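PDB 2D81: PHB depolymerase from Penicillium funiculosum, which probably hydrolyses the ester bonds of polyhydroxybutyrate, and binds an ester trimer of (R)-3-hydroxybutyrate. Local coordinates for residues Ser76-Ser84 / Ser293-Val301; Thr219-His228 / Asn254-Ala263. All coordinates share one frame; numbering follows the deposited sequence.

Contact 1: Ser76-Ser84 / Ser293-Val301; sequences SWSGNQIAS and SNADQIGGV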
loop_
_atom_site.group_PDB
_atom_site.type_symbol
_atom_site.label_atom_id
_atom_site.label_comp_id
_atom_site.label_asym_id
_atom_site.label_seq_id
_atom_site.Cartn_x
_atom_site.Cartn_y
_atom_site.Cartn_z
ATOM N N SER A 76 -22.879 -3.825 -2.100
ATOM C CA SER A 76 -23.433 -5.110 -2.506
ATOM C C SER A 76 -22.591 -6.288 -2.022
ATOM O O SER A 76 -23.134 -7.318 -1.625
ATOM C CB SER A 76 -23.568 -5.166 -4.029
ATOM O OG SER A 76 -24.424 -4.139 -4.493
ATOM N N TRP A 77 -21.269 -6.130 -2.050
ATOM C CA TRP A 77 -20.366 -7.228 -1.708
ATOM C C TRP A 77 -20.098 -7.344 -0.211
ATOM O O TRP A 77 -19.490 -8.313 0.238
ATOM C CB TRP A 77 -19.026 -7.071 -2.440
ATOM C CG TRP A 77 -19.141 -7.019 -3.937
ATOM C CD1 TRP A 77 -20.158 -7.521 -4.701
ATOM C CD2 TRP A 77 -18.189 -6.464 -4.851
ATOM N NE1 TRP A 77 -19.897 -7.311 -6.035
ATOM C CE2 TRP A 77 -18.695 -6.664 -6.155
ATOM C CE3 TRP A 77 -16.955 -5.817 -4.695
ATOM C CZ2 TRP A 77 -18.010 -6.238 -7.299
ATOM C CZ3 TRP A 77 -16.273 -5.394 -5.838
ATOM C CH2 TRP A 77 -16.804 -5.607 -7.121
ATOM N N SER A 78 -20.548 -6.358 0.558
ATOM C CA SER A 78 -20.240 -6.308 1.986
ATOM C C SER A 78 -20.637 -7.595 2.702
ATOM O O SER A 78 -21.801 -7.998 2.682
ATOM C CB SER A 78 -20.951 -5.117 2.639
ATOM O OG SER A 78 -20.665 -5.064 4.030
ATOM N N GLY A 79 -19.661 -8.239 3.333
ATOM C CA GLY A 79 -19.945 -9.441 4.096
ATOM C C GLY A 79 -19.805 -10.722 3.296
ATOM O O GLY A 79 -19.896 -11.821 3.852
ATOM N N ASN A 80 -19.586 -10.588 1.992
ATOM C CA ASN A 80 -19.379 -11.740 1.128
ATOM C C ASN A 80 -18.062 -11.650 0.368
ATOM O O ASN A 80 -17.062 -12.221 0.804
ATOM C CB ASN A 80 -20.551 -11.889 0.152
ATOM C CG ASN A 80 -21.800 -12.420 0.828
ATOM O OD1 ASN A 80 -21.791 -13.514 1.396
ATOM N ND2 ASN A 80 -22.880 -11.649 0.774
ATOM N N GLN A 81 -18.051 -10.942 -0.760
ATOM C CA GLN A 81 -16.826 -10.807 -1.547
ATOM C C GLN A 81 -15.800 -9.886 -0.890
ATOM O O GLN A 81 -14.619 -9.917 -1.235
ATOM C CB GLN A 81 -17.138 -10.295 -2.958
ATOM C CG GLN A 81 -17.986 -11.247 -3.781
ATOM C CD GLN A 81 -19.434 -10.815 -3.848
ATOM O OE1 GLN A 81 -20.012 -10.388 -2.849
ATOM N NE2 GLN A 81 -20.033 -10.936 -5.027
ATOM N N ILE A 82 -16.255 -9.063 0.050
ATOM C CA ILE A 82 -15.347 -8.280 0.882
ATOM C C ILE A 82 -15.832 -8.306 2.326
ATOM O O ILE A 82 -16.986 -8.646 2.594
ATOM C CB ILE A 82 -15.259 -6.803 0.418
ATOM C CG1 ILE A 82 -16.631 -6.132 0.524
ATOM C CG2 ILE A 82 -14.733 -6.735 -1.012
ATOM C CD1 ILE A 82 -16.613 -4.653 0.181
ATOM N N ALA A 83 -14.950 -7.952 3.256
ATOM C CA ALA A 83 -15.337 -7.858 4.658
ATOM C C ALA A 83 -16.395 -6.768 4.816
ATOM O O ALA A 83 -16.463 -5.843 4.007
ATOM C CB ALA A 83 -14.117 -7.540 5.519
ATOM N N SER A 84 -17.215 -6.881 5.854
ATOM C CA SER A 84 -18.283 -5.911 6.085
ATOM C C SER A 84 -17.760 -4.479 6.035
ATOM O O SER A 84 -16.784 -4.142 6.704
ATOM C CB SER A 84 -18.941 -6.159 7.443
ATOM O OG SER A 84 -19.894 -5.150 7.729
ATOM N N SER A 293 -10.549 -11.949 -12.179
ATOM C CA SER A 293 -11.693 -11.059 -12.066
ATOM C C SER A 293 -11.921 -10.588 -10.632
ATOM O O SER A 293 -12.600 -9.593 -10.408
ATOM C CB SER A 293 -12.951 -11.762 -12.583
ATOM O OG SER A 293 -13.154 -12.991 -11.912
ATOM N N ASN A 294 -11.352 -11.306 -9.665
ATOM C CA ASN A 294 -11.526 -10.965 -8.252
ATOM C C ASN A 294 -10.312 -10.260 -7.647
ATOM O O ASN A 294 -10.080 -10.346 -6.442
ATOM C CB ASN A 294 -11.821 -12.225 -7.438
ATOM C CG ASN A 294 -10.889 -13.364 -7.777
ATOM O OD1 ASN A 294 -9.686 -13.164 -7.956
ATOM N ND2 ASN A 294 -11.436 -14.571 -7.865
ATOM N N ALA A 295 -9.551 -9.556 -8.480
ATOM C CA ALA A 295 -8.326 -8.893 -8.035
ATOM C C ALA A 295 -8.503 -8.034 -6.782
ATOM O O ALA A 295 -7.593 -7.948 -5.955
ATOM C CB ALA A 295 -7.753 -8.038 -9.168
ATOM N N ASP A 296 -9.659 -7.387 -6.646
ATOM C CA ASP A 296 -9.890 -6.508 -5.503
ATOM C C ASP A 296 -10.899 -7.065 -4.502
ATOM O O ASP A 296 -11.436 -6.331 -3.670
ATOM C CB ASP A 296 -10.320 -5.109 -5.978
ATOM C CG ASP A 296 -11.676 -5.097 -6.672
ATOM O OD1 ASP A 296 -12.201 -6.169 -7.043
ATOM O OD2 ASP A 296 -12.218 -3.987 -6.860
ATOM N N GLN A 297 -11.131 -8.373 -4.566
ATOM C CA GLN A 297 -12.043 -9.038 -3.638
ATOM C C GLN A 297 -11.295 -10.109 -2.851
ATOM O O GLN A 297 -10.165 -10.462 -3.185
ATOM C CB GLN A 297 -13.202 -9.673 -4.412
ATOM C CG GLN A 297 -13.992 -8.675 -5.259
ATOM C CD GLN A 297 -14.961 -9.351 -6.214
ATOM O OE1 GLN A 297 -14.583 -10.257 -6.954
ATOM N NE2 GLN A 297 -16.213 -8.906 -6.208
ATOM N N ILE A 298 -11.921 -10.618 -1.797
ATOM C CA ILE A 298 -11.342 -11.728 -1.053
ATOM C C ILE A 298 -10.988 -12.841 -2.042
ATOM O O ILE A 298 -11.793 -13.197 -2.899
ATOM C CB ILE A 298 -12.342 -12.251 0.012
ATOM C CG1 ILE A 298 -12.593 -11.156 1.056
ATOM C CG2 ILE A 298 -11.788 -13.510 0.685
ATOM C CD1 ILE A 298 -13.797 -11.412 1.977
ATOM N N GLY A 299 -9.769 -13.364 -1.938
ATOM C CA GLY A 299 -9.336 -14.393 -2.869
ATOM C C GLY A 299 -8.556 -13.898 -4.078
ATOM O O GLY A 299 -7.964 -14.701 -4.801
ATOM N N GLY A 300 -8.554 -12.586 -4.314
ATOM C CA GLY A 300 -7.676 -12.036 -5.332
ATOM C C GLY A 300 -6.275 -12.563 -5.087
ATOM O O GLY A 300 -5.791 -12.513 -3.957
ATOM N N VAL A 301 -5.624 -13.079 -6.123
ATOM C CA VAL A 301 -4.423 -13.873 -5.902
ATOM C C VAL A 301 -3.318 -13.081 -5.211
ATOM O O VAL A 301 -2.651 -13.600 -4.318
ATOM C CB VAL A 301 -3.878 -14.489 -7.220
ATOM C CG1 VAL A 301 -4.871 -15.511 -7.763
ATOM C CG2 VAL A 301 -3.618 -13.404 -8.251
#
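Gln297 points the NE2 end of its side-chain amide at the face of the Trp77 ring, and this is the tight part of a contact between two turn-rich loops of the alpha/beta-hydrolase fold. Residues 76-84 leave the end of helix 68-77 through a type II turn, Trp77 to Asn80; residues 293-301 make a type I turn, Asn294 to Gln297, and then a type II turn whose last residue, Gly300, is the N-cap of helix 301-314. NE2 of Gln297 stands 3.1 Å above the plane of the Trp77 ring, over its centre, with CE2 of Trp77 the nearest atom to that NE2 at 3.3 Å. The amide is turned 63° from the indole, a geometry in which an N-H may point at the pi cloud. An extended chain beyond CG (chi2 169°) carries the amide that far. Gln81 runs alongside Gln297, pointing the same way, and its CB comes within 3.7 Å of the same NE2. On the buried side, CG2 of Ile82 lies 4.3 Å from the backbone O of Asp296. That O is bonded to Tyr48 OH, and OD1 of Asp296 forms a salt bridge with Arg52, so both of these oxygens have partners.

The Ile298 side is looser and open to solvent. The chain itself is gripped there by one backbone bond, Ile298 N to Gln81 O, 2.8 Å long and nearly straight at 164°. Beyond it the exposed isoleucine rests on main chain instead of interlocking with other side chains: CG1 of Ile298 lies 3.3 Å from Gln81 O, and at its tip Ile298 CD1 reaches CA of Ile82 at 3.7 Å and the backbone O of Asn80 at 3.6 Å.

Contact 2: Thr219-His228 / Asn254-Ala263; sequences TVCSLHVALH and NNMIILYPQA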
loop_
_atom_site.group_PDB
_atom_site.type_symbol
_atom_site.label_atom_id
_atom_site.label_comp_id
_atom_site.label_asym_id
_atom_site.label_seq_id
_atom_site.Cartn_x
_atom_site.Cartn_y
_atom_site.Cartn_z
ATOM N N THR A 219 8.879 -8.418 23.201
ATOM C CA THR A 219 8.043 -7.226 23.114
ATOM C C THR A 219 7.000 -7.395 22.011
ATOM O O THR A 219 7.316 -7.851 20.913
ATOM C CB THR A 219 8.895 -5.981 22.797
ATOM O OG1 THR A 219 9.860 -5.787 23.839
ATOM C CG2 THR A 219 8.018 -4.744 22.684
ATOM N N VAL A 220 5.755 -7.028 22.307
ATOM C CA VAL A 220 4.702 -7.071 21.304
ATOM C C VAL A 220 4.890 -5.946 20.295
ATOM O O VAL A 220 5.064 -4.786 20.667
ATOM C CB VAL A 220 3.310 -6.942 21.947
ATOM C CG1 VAL A 220 2.235 -6.909 20.867
ATOM C CG2 VAL A 220 3.072 -8.115 22.883
ATOM N N CYS A 221 4.855 -6.302 19.017
ATOM C CA CYS A 221 5.085 -5.345 17.943
ATOM C C CYS A 221 3.851 -5.184 17.066
ATOM O O CYS A 221 2.939 -6.010 17.101
ATOM C CB CYS A 221 6.293 -5.796 17.110
ATOM S SG CYS A 221 7.851 -5.498 18.012
ATOM N N SER A 222 3.817 -4.097 16.302
ATOM C CA SER A 222 2.781 -3.890 15.300
ATOM C C SER A 222 3.324 -4.233 13.919
ATOM O O SER A 222 4.506 -4.536 13.770
ATOM C CB SER A 222 2.306 -2.436 15.318
ATOM O OG SER A 222 3.388 -1.542 15.110
ATOM N N LEU A 223 2.459 -4.173 12.911
ATOM C CA LEU A 223 2.852 -4.509 11.549
ATOM C C LEU A 223 2.212 -3.558 10.541
ATOM O O LEU A 223 0.987 -3.418 10.495
ATOM C CB LEU A 223 2.439 -5.945 11.221
ATOM C CG LEU A 223 2.626 -6.408 9.769
ATOM C CD1 LEU A 223 4.103 -6.448 9.407
ATOM C CD2 LEU A 223 2.007 -7.790 9.600
ATOM N N HIS A 224 3.049 -2.909 9.741
ATOM C CA HIS A 224 2.575 -2.108 8.618
ATOM C C HIS A 224 3.102 -2.715 7.324
ATOM O O HIS A 224 4.296 -2.998 7.199
ATOM C CB HIS A 224 3.074 -0.665 8.739
ATOM C CG HIS A 224 2.519 0.257 7.698
ATOM N ND1 HIS A 224 1.215 0.704 7.718
ATOM C CD2 HIS A 224 3.087 0.807 6.597
ATOM C CE1 HIS A 224 1.004 1.488 6.677
ATOM N NE2 HIS A 224 2.124 1.567 5.980
ATOM N N VAL A 225 2.203 -2.917 6.368
ATOM C CA VAL A 225 2.574 -3.400 5.047
ATOM C C VAL A 225 2.700 -2.198 4.116
ATOM O O VAL A 225 1.756 -1.424 3.965
ATOM C CB VAL A 225 1.497 -4.362 4.495
ATOM C CG1 VAL A 225 1.917 -4.905 3.134
ATOM C CG2 VAL A 225 1.274 -5.503 5.479
ATOM N N ALA A 226 3.871 -2.039 3.508
ATOM C CA ALA A 226 4.114 -0.916 2.603
ATOM C C ALA A 226 4.310 -1.410 1.171
ATOM O O ALA A 226 5.185 -2.236 0.903
ATOM C CB ALA A 226 5.342 -0.131 3.062
ATOM N N LEU A 227 3.498 -0.894 0.253
ATOM C CA LEU A 227 3.479 -1.386 -1.123
ATOM C C LEU A 227 4.077 -0.403 -2.130
ATOM O O LEU A 227 3.567 0.701 -2.313
ATOM C CB LEU A 227 2.040 -1.719 -1.531
ATOM C CG LEU A 227 1.330 -2.783 -0.690
ATOM C CD1 LEU A 227 -0.134 -2.852 -1.098
ATOM C CD2 LEU A 227 2.005 -4.135 -0.871
ATOM N N HIS A 228 5.154 -0.822 -2.790
ATOM C CA HIS A 228 5.770 -0.028 -3.849
ATOM C C HIS A 228 4.810 0.152 -5.027
ATOM O O HIS A 228 3.815 -0.570 -5.150
ATOM C CB HIS A 228 7.063 -0.714 -4.323
ATOM C CG HIS A 228 6.836 -2.004 -5.051
ATOM N ND1 HIS A 228 6.392 -2.055 -6.355
ATOM C CD2 HIS A 228 6.982 -3.291 -4.654
ATOM C CE1 HIS A 228 6.276 -3.316 -6.731
ATOM N NE2 HIS A 228 6.627 -4.087 -5.718
ATOM N N ASN A 254 9.411 2.324 17.354
ATOM C CA ASN A 254 8.010 2.131 17.714
ATOM C C ASN A 254 7.549 0.680 17.644
ATOM O O ASN A 254 6.371 0.404 17.412
ATOM C CB ASN A 254 7.123 3.005 16.820
ATOM C CG ASN A 254 7.202 4.470 17.186
ATOM O OD1 ASN A 254 6.641 4.896 18.195
ATOM N ND2 ASN A 254 7.911 5.251 16.376
ATOM N N ASN A 255 8.477 -0.244 17.868
ATOM C CA ASN A 255 8.150 -1.665 17.943
ATOM C C ASN A 255 7.267 -2.072 16.775
ATOM O O ASN A 255 6.245 -2.733 16.958
ATOM C CB ASN A 255 7.426 -1.979 19.253
ATOM C CG ASN A 255 8.256 -1.643 20.472
ATOM O OD1 ASN A 255 9.418 -2.031 20.570
ATOM N ND2 ASN A 255 7.658 -0.925 21.416
ATOM N N MET A 256 7.663 -1.666 15.576
ATOM C CA MET A 256 6.852 -1.892 14.386
ATOM C C MET A 256 7.674 -2.602 13.315
ATOM O O MET A 256 8.787 -2.187 13.002
ATOM C CB MET A 256 6.346 -0.553 13.843
ATOM C CG MET A 256 5.369 -0.669 12.686
ATOM S SD MET A 256 4.938 0.955 12.040
ATOM C CE MET A 256 4.008 1.632 13.445
ATOM N N ILE A 257 7.118 -3.679 12.766
ATOM C CA ILE A 257 7.701 -4.343 11.608
ATOM C C ILE A 257 7.072 -3.760 10.340
ATOM O O ILE A 257 5.868 -3.510 10.298
ATOM C CB ILE A 257 7.438 -5.868 11.663
ATOM C CG1 ILE A 257 8.167 -6.473 12.870
ATOM C CG2 ILE A 257 7.893 -6.534 10.371
ATOM C CD1 ILE A 257 7.892 -7.960 13.076
ATOM N N ILE A 258 7.889 -3.517 9.320
ATOM C CA ILE A 258 7.366 -3.093 8.025
ATOM C C ILE A 258 7.556 -4.230 7.028
ATOM O O ILE A 258 8.683 -4.647 6.764
ATOM C CB ILE A 258 8.104 -1.847 7.474
ATOM C CG1 ILE A 258 8.157 -0.733 8.527
ATOM C CG2 ILE A 258 7.398 -1.351 6.219
ATOM C CD1 ILE A 258 6.804 -0.165 8.923
ATOM N N LEU A 259 6.454 -4.734 6.480
ATOM C CA LEU A 259 6.518 -5.783 5.464
ATOM C C LEU A 259 6.492 -5.158 4.076
ATOM O O LEU A 259 5.635 -4.321 3.783
ATOM C CB LEU A 259 5.335 -6.743 5.618
ATOM C CG LEU A 259 5.119 -7.788 4.517
ATOM C CD1 LEU A 259 6.298 -8.762 4.478
ATOM C CD2 LEU A 259 3.819 -8.541 4.781
ATOM N N TYR A 260 7.441 -5.559 3.233
ATOM C CA TYR A 260 7.538 -5.033 1.871
ATOM C C TYR A 260 7.373 -6.126 0.817
ATOM O O TYR A 260 8.362 -6.686 0.342
ATOM C CB TYR A 260 8.900 -4.360 1.628
ATOM C CG TYR A 260 9.208 -3.149 2.479
ATOM C CD1 TYR A 260 9.914 -3.271 3.680
ATOM C CD2 TYR A 260 8.825 -1.873 2.067
ATOM C CE1 TYR A 260 10.234 -2.145 4.446
ATOM C CE2 TYR A 260 9.137 -0.744 2.825
ATOM C CZ TYR A 260 9.841 -0.888 4.010
ATOM O OH TYR A 260 10.147 0.228 4.758
ATOM N N PRO A 261 6.128 -6.452 0.438
ATOM C CA PRO A 261 5.926 -7.490 -0.582
ATOM C C PRO A 261 6.464 -6.954 -1.910
ATOM O O PRO A 261 6.527 -5.742 -2.105
ATOM C CB PRO A 261 4.405 -7.662 -0.612
ATOM C CG PRO A 261 3.971 -7.201 0.772
ATOM C CD PRO A 261 4.841 -5.997 0.993
ATOM N N GLN A 262 6.846 -7.841 -2.825
ATOM C CA GLN A 262 7.440 -7.395 -4.084
ATOM C C GLN A 262 6.700 -7.921 -5.306
ATOM O O GLN A 262 6.476 -9.123 -5.433
ATOM C CB GLN A 262 8.906 -7.833 -4.172
ATOM C CG GLN A 262 9.809 -7.316 -3.051
ATOM C CD GLN A 262 9.890 -5.803 -3.009
ATOM O OE1 GLN A 262 10.053 -5.146 -4.035
ATOM N NE2 GLN A 262 9.789 -5.242 -1.811
ATOM N N ALA A 263 6.329 -7.017 -6.205
ATOM C CA ALA A 263 5.817 -7.424 -7.511
ATOM C C ALA A 263 7.004 -7.679 -8.438
ATOM O O ALA A 263 8.158 -7.578 -8.023
ATOM C CB ALA A 263 4.912 -6.334 -8.089
HETATM O O HOH W 1 3.906 -0.631 17.684
HETATM O O HOH W 2 6.520 -3.059 -1.346
#
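His228 NE2 accepts the backbone N-H of Ala263 in a 3.0 Å bond that is almost straight (175°), with the donor nitrogen in the plane of the ring at its edge. With chi1 at 68°, the imidazole is tucked back between its own N and carbonyl carbon, which swings it over to the 254-263 chain. Just before it, the two chains diverge, and one water spans the gap: it donates to Ala226 O and Pro261 O and accepts from His228 N. Further back five backbone bonds, each 2.9 Å, zip the strands in parallel register: Ser222 N to Asn255 O, Ile257 N to Ser222 O, His224 N to Ile257 O, Leu259 N to His224 O and Ala226 N to Leu259 O.

Strands 221-227 and 256-260 are neighbours in the central sheet, and the helical segments between them, ending in helix 247-251, complete a beta-alpha-beta crossover. Helices 247-251 and 164-173 cover one face, where Ala226 CB meets Ile258 CG2 at 4.0 Å and Tyr260 CE2 at 3.9 Å. His224 ND1 and NE2 are hydrogen-bonded to Ser14 OG and Ser16 OG of the adjoining strand 13-18. The reverse face, covered by helix 301-314, is aliphatic: Leu223 CD1 meets Ile257 CG2 at 3.9 Å, while Val225 CG1 packs on Pro261 CD at 3.8 Å.

Along the chain the order is 76-84, 219-228, 254-263, 293-301, so contact 2 is nested inside the loop that contact 1 closes. Their centres lie 23 Å apart and their nearest atoms about 10 Å, without touching. Helix 301-314 relates them: it starts at the end of the 293-301 loop and then runs across the aliphatic face of the strands in contact 2. Neither contact lines the trimer's pocket; the side chain of His228 is about 9 Å from the bound trimer and that of Asp296 about 13 Å. Contact 1, beside helix 20-31, thus joins loops 209 residues apart in sequence, outside the central sheet that contact 2 helps to build.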